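PDB 3B1N: ribokinase, putative from Burkholderia thailandensis, which probably phosphorylates nucleosides as a kinase of the ribokinase (pfkB) family, and is bound here to ADP and the nucleoside analogue mizoribine. Local coordinates for residues B[43-47]-B[74-78]; B[68-72]-B[120-124]. One frame throughout, in Å; residues are numbered along the deposited sequence. Where two conformers were deposited one is given.

Contact 1. Residues B[43-47]-B[74-78]; sequences RREFG and DAQPY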
loop_
_atom_site.group_PDB
_atom_site.type_symbol
_atom_site.label_atom_id
_atom_site.label_comp_id
_atom_site.label_asym_id
_atom_site.label_seq_id
_atom_site.Cartn_x
_atom_site.Cartn_y
_atom_site.Cartn_z
ATOM N N ARG B 43 1.810 -5.563 13.281
ATOM C CA ARG B 43 1.633 -4.971 14.592
ATOM C C ARG B 43 0.807 -3.713 14.427
ATOM O O ARG B 43 1.159 -2.838 13.629
ATOM C CB ARG B 43 2.980 -4.588 15.175
ATOM C CG ARG B 43 3.257 -5.194 16.509
ATOM C CD ARG B 43 4.775 -5.422 16.709
ATOM N NE ARG B 43 5.629 -4.402 16.081
ATOM C CZ ARG B 43 5.698 -3.122 16.449
ATOM N NH1 ARG B 43 4.929 -2.662 17.429
ATOM N NH2 ARG B 43 6.519 -2.297 15.814
ATOM N N ARG B 44 -0.299 -3.640 15.144
ATOM C CA ARG B 44 -1.088 -2.422 15.019
ATOM C C ARG B 44 -0.572 -1.313 15.923
ATOM O O ARG B 44 -0.234 -1.492 17.093
ATOM C CB ARG B 44 -2.597 -2.681 15.123
ATOM C CG ARG B 44 -3.112 -3.615 14.031
ATOM C CD ARG B 44 -4.586 -3.400 13.760
ATOM N NE ARG B 44 -5.428 -3.524 14.947
ATOM C CZ ARG B 44 -6.751 -3.362 14.930
ATOM N NH1 ARG B 44 -7.371 -3.065 13.782
ATOM N NH2 ARG B 44 -7.446 -3.483 16.065
ATOM N N GLU B 45 -0.467 -0.150 15.317
ATOM C CA GLU B 45 0.076 1.019 15.995
ATOM C C GLU B 45 -1.100 1.955 16.217
ATOM O O GLU B 45 -2.079 1.995 15.451
ATOM C CB GLU B 45 1.080 1.746 15.119
ATOM C CG GLU B 45 2.331 1.003 14.675
ATOM C CD GLU B 45 3.378 0.856 15.732
ATOM O OE1 GLU B 45 3.116 1.187 16.917
ATOM O OE2 GLU B 45 4.489 0.397 15.344
ATOM N N PHE B 46 -0.997 2.751 17.265
ATOM C CA PHE B 46 -2.008 3.758 17.502
ATOM C C PHE B 46 -1.868 4.930 16.539
ATOM O O PHE B 46 -0.774 5.518 16.435
ATOM C CB PHE B 46 -1.890 4.252 18.973
ATOM C CG PHE B 46 -2.146 3.166 19.976
ATOM C CD1 PHE B 46 -3.428 2.747 20.245
ATOM C CD2 PHE B 46 -1.066 2.526 20.598
ATOM C CE1 PHE B 46 -3.667 1.741 21.191
ATOM C CE2 PHE B 46 -1.297 1.493 21.533
ATOM C CZ PHE B 46 -2.582 1.108 21.819
ATOM N N GLY B 47 -2.983 5.273 15.863
ATOM C CA GLY B 47 -2.933 6.220 14.771
ATOM C C GLY B 47 -4.241 6.945 14.613
ATOM O O GLY B 47 -4.978 7.129 15.582
ATOM N N ASP B 74 -12.929 -3.274 19.213
ATOM C CA ASP B 74 -11.483 -3.206 19.438
ATOM C C ASP B 74 -11.028 -1.846 19.939
ATOM O O ASP B 74 -9.852 -1.574 19.914
ATOM C CB ASP B 74 -10.729 -3.636 18.183
ATOM C CG ASP B 74 -11.085 -2.814 16.987
ATOM O OD1 ASP B 74 -11.896 -1.867 17.120
ATOM O OD2 ASP B 74 -10.542 -3.142 15.891
ATOM N N ALA B 75 -11.958 -1.068 20.489
ATOM C CA ALA B 75 -11.607 0.264 21.048
ATOM C C ALA B 75 -10.756 0.199 22.314
ATOM O O ALA B 75 -10.019 1.176 22.578
ATOM C CB ALA B 75 -12.822 1.066 21.337
ATOM N N GLN B 76 -10.849 -0.864 23.103
ATOM C CA GLN B 76 -10.303 -0.791 24.480
ATOM C C GLN B 76 -8.819 -0.444 24.591
ATOM O O GLN B 76 -8.481 0.403 25.451
ATOM C CB GLN B 76 -10.606 -2.087 25.271
ATOM C CG GLN B 76 -10.571 -1.862 26.829
ATOM C CD GLN B 76 -11.649 -0.886 27.294
ATOM O OE1 GLN B 76 -12.848 -1.125 27.041
ATOM N NE2 GLN B 76 -11.263 0.185 27.988
ATOM N N PRO B 77 -7.961 -1.007 23.736
ATOM C CA PRO B 77 -6.545 -0.611 23.873
ATOM C C PRO B 77 -6.330 0.879 23.687
ATOM O O PRO B 77 -5.466 1.481 24.361
ATOM C CB PRO B 77 -5.836 -1.432 22.785
ATOM C CG PRO B 77 -6.702 -2.699 22.745
ATOM C CD PRO B 77 -8.116 -2.172 22.836
ATOM N N TYR B 78 -7.062 1.497 22.776
ATOM C CA TYR B 78 -6.932 2.940 22.562
ATOM C C TYR B 78 -7.502 3.726 23.727
ATOM O O TYR B 78 -6.876 4.716 24.124
ATOM C CB TYR B 78 -7.596 3.363 21.223
ATOM C CG TYR B 78 -6.761 4.344 20.409
ATOM C CD1 TYR B 78 -6.600 4.184 19.019
ATOM C CD2 TYR B 78 -6.242 5.499 20.994
ATOM C CE1 TYR B 78 -5.867 5.085 18.265
ATOM C CE2 TYR B 78 -5.506 6.405 20.249
ATOM C CZ TYR B 78 -5.323 6.192 18.875
ATOM O OH TYR B 78 -4.605 7.113 18.159
HETATM O O HOH W 1 -10.372 -2.401 13.490
#
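The carbonyl oxygen of Gly47 takes a short hydrogen bond from the phenol of Tyr78, with Tyr78 OH 2.6 Å from Gly47 O. The bond lies in the carbonyl plane, on a lone pair, at a C=O...O angle of 134°. It ties strand 45-47, an edge strand, within this chain, of the smaller sheet in this ribokinase fold, to the start of helix 76-85. Gln290 gives Tyr78 OH a second partner. Gly47 also touches the bound mizoribine, so the tyrosine bonds the backbone of a residue that lines the nucleoside pocket.

Beside this bond the two rings make a T-shaped pair. The edge of Phe46 meets the face of Tyr78, with centroids 5.0 Å apart and planes at 76°, and Phe46 CD1 lies over the middle of the tyrosine ring. Phe46 reaches it with CG anti to its own carbonyl carbon, and the same side of its ring brings CE1 to 4.2 Å from Pro77 CB. A flat apolar phenylalanine can present its edge to the tyrosine face while it packs on Pro77, and proline, with no N-H to donate, is tolerated near the N-terminal end of a helix.

In the conformer described, Arg44, a residue exposed to solvent, forms a salt bridge with Asp74. Both have further partners: Gln102 accepts from Arg44 NH1, and Ser100 binds Asp74 OD1. A water links Arg44 NH1 to Asp74 OD2. The direct bond, Arg44 NH2 to Asp74 OD2, spans 3.1 Å and is nearly straight at 176°; it lies in the guanidinium plane but meets the oxygen from above the carboxylate plane.

Contact 2. Residues B[68-72]-B[120-124]; sequences GTLGA and GAMMQ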
loop_
_atom_site.group_PDB
_atom_site.type_symbol
_atom_site.label_atom_id
_atom_site.label_comp_id
_atom_site.label_asym_id
_atom_site.label_seq_id
_atom_site.Cartn_x
_atom_site.Cartn_y
_atom_site.Cartn_z
ATOM N N GLY B 68 -13.767 12.133 18.014
ATOM C CA GLY B 68 -13.802 11.109 16.950
ATOM C C GLY B 68 -14.560 9.904 17.423
ATOM O O GLY B 68 -14.959 9.814 18.614
ATOM N N THR B 69 -14.751 8.945 16.510
ATOM C CA THR B 69 -15.457 7.718 16.840
ATOM C C THR B 69 -14.550 6.487 16.745
ATOM O O THR B 69 -13.715 6.400 15.819
ATOM C CB THR B 69 -16.682 7.535 15.874
ATOM O OG1 THR B 69 -16.269 7.840 14.536
ATOM C CG2 THR B 69 -17.772 8.531 16.236
ATOM N N LEU B 70 -14.713 5.588 17.716
ATOM C CA LEU B 70 -14.066 4.259 17.783
ATOM C C LEU B 70 -15.136 3.161 17.755
ATOM O O LEU B 70 -16.337 3.449 17.940
ATOM C CB LEU B 70 -13.245 4.085 19.068
ATOM C CG LEU B 70 -11.912 4.846 19.037
ATOM C CD1 LEU B 70 -11.378 4.832 20.508
ATOM C CD2 LEU B 70 -10.946 4.155 18.075
ATOM N N GLY B 71 -14.716 1.933 17.473
ATOM C CA GLY B 71 -15.680 0.795 17.432
ATOM C C GLY B 71 -15.485 -0.059 18.675
ATOM O O GLY B 71 -14.350 -0.394 19.001
ATOM N N ALA B 72 -16.564 -0.432 19.364
ATOM C CA ALA B 72 -16.445 -1.206 20.601
ATOM C C ALA B 72 -15.686 -2.504 20.514
ATOM O O ALA B 72 -15.114 -2.956 21.510
ATOM C CB ALA B 72 -17.840 -1.471 21.193
ATOM N N GLY B 120 -14.691 1.733 9.142
ATOM C CA GLY B 120 -15.317 1.256 10.363
ATOM C C GLY B 120 -16.099 2.386 11.034
ATOM O O GLY B 120 -16.858 3.143 10.397
ATOM N N ALA B 121 -15.872 2.522 12.330
ATOM C CA ALA B 121 -16.582 3.501 13.154
ATOM C C ALA B 121 -16.396 4.941 12.680
ATOM O O ALA B 121 -17.245 5.793 12.944
ATOM C CB ALA B 121 -16.146 3.363 14.594
ATOM N N MET B 122 -15.318 5.234 11.961
ATOM C CA MET B 122 -15.155 6.552 11.420
ATOM C C MET B 122 -16.280 7.020 10.497
ATOM O O MET B 122 -16.542 8.225 10.383
ATOM C CB MET B 122 -13.772 6.666 10.732
ATOM C CG MET B 122 -13.443 8.123 10.291
ATOM S SD MET B 122 -11.983 8.249 9.220
ATOM C CE MET B 122 -12.669 7.888 7.606
ATOM N N MET B 123 -16.984 6.056 9.886
ATOM C CA MET B 123 -18.098 6.393 8.976
ATOM C C MET B 123 -19.180 7.185 9.699
ATOM O O MET B 123 -19.942 7.921 9.058
ATOM C CB MET B 123 -18.728 5.141 8.375
ATOM C CG MET B 123 -17.849 4.373 7.509
ATOM S SD MET B 123 -18.822 3.210 6.481
ATOM C CE MET B 123 -20.509 3.449 7.094
ATOM N N GLN B 124 -19.247 7.037 11.028
ATOM C CA GLN B 124 -20.296 7.717 11.840
ATOM C C GLN B 124 -19.747 8.921 12.603
ATOM O O GLN B 124 -20.375 9.355 13.563
ATOM C CB GLN B 124 -20.951 6.763 12.860
ATOM C CG GLN B 124 -21.289 5.366 12.309
ATOM C CD GLN B 124 -22.144 5.421 11.084
ATOM O OE1 GLN B 124 -22.945 6.329 10.914
ATOM N NE2 GLN B 124 -21.970 4.432 10.187
#
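With chi1 at 44°, Thr69 places OG1 between its backbone N and carbonyl carbon and leaves CG2 anti to that carbonyl carbon. This turns the hydroxyl toward the short 3-10 segment 121-123, where Thr69 OG1 donates to Ala121 O at 2.8 Å, while the methyl reaches the chain farther on, with Thr69 CG2 3.8 Å from Gln124 O. Threonine suits the place because its two branches divide the work, one bonding and the other packing.

The hydroxyl comes from well above the carbonyl plane, 55° out of it, and so does not follow a lone pair. Gln124 N also donates to Ala121 O, at 3.0 Å, from the opposite face. That second bond belongs to the turn itself, as does the one from Met123 N to Gly120 O, so the threonine grips an acceptor already used by the 3-10 turn.

Ala121 makes the other half of the contact, its methyl lying against the strand's peptide backbone. Ala121 CB is 3.3 Å from Leu70 C and 3.5 Å from Gly71 N; a small methyl suits so close an approach, and Gly71 brings no side chain to hinder it. Met122 points away from the strand and touches the bound mizoribine, so the turn carries one of the residues that line the nucleoside pocket.

Strand 64-71 pairs with strand 88-95, whose Leu95 also packs on Ala121 and Gln124, while Leu70 turns away from the 3-10 turn and packs against Tyr78 and Leu79 of helix 76-85.

How the contacts relate
From the N terminus, the chain passes through strand 45-47, helix 49-59 and strand 64-71 before helix 76-85 returns to residues 43-47, closing the loop of contact 1. Contact 2 begins inside that loop, at residues 68-72, and closes only at residues 120-124, after strands 88-95, 101-107 and 113-118. The two loops therefore cross. Contact 1 joins the small sheet to a helix beside the large one; contact 2 joins a strand of the large sheet to the segment following the last strand of the small sheet. They meet where Leu70 CB packs 3.8 Å from Ala75 CB, and both lie on the same side of the chain's centre.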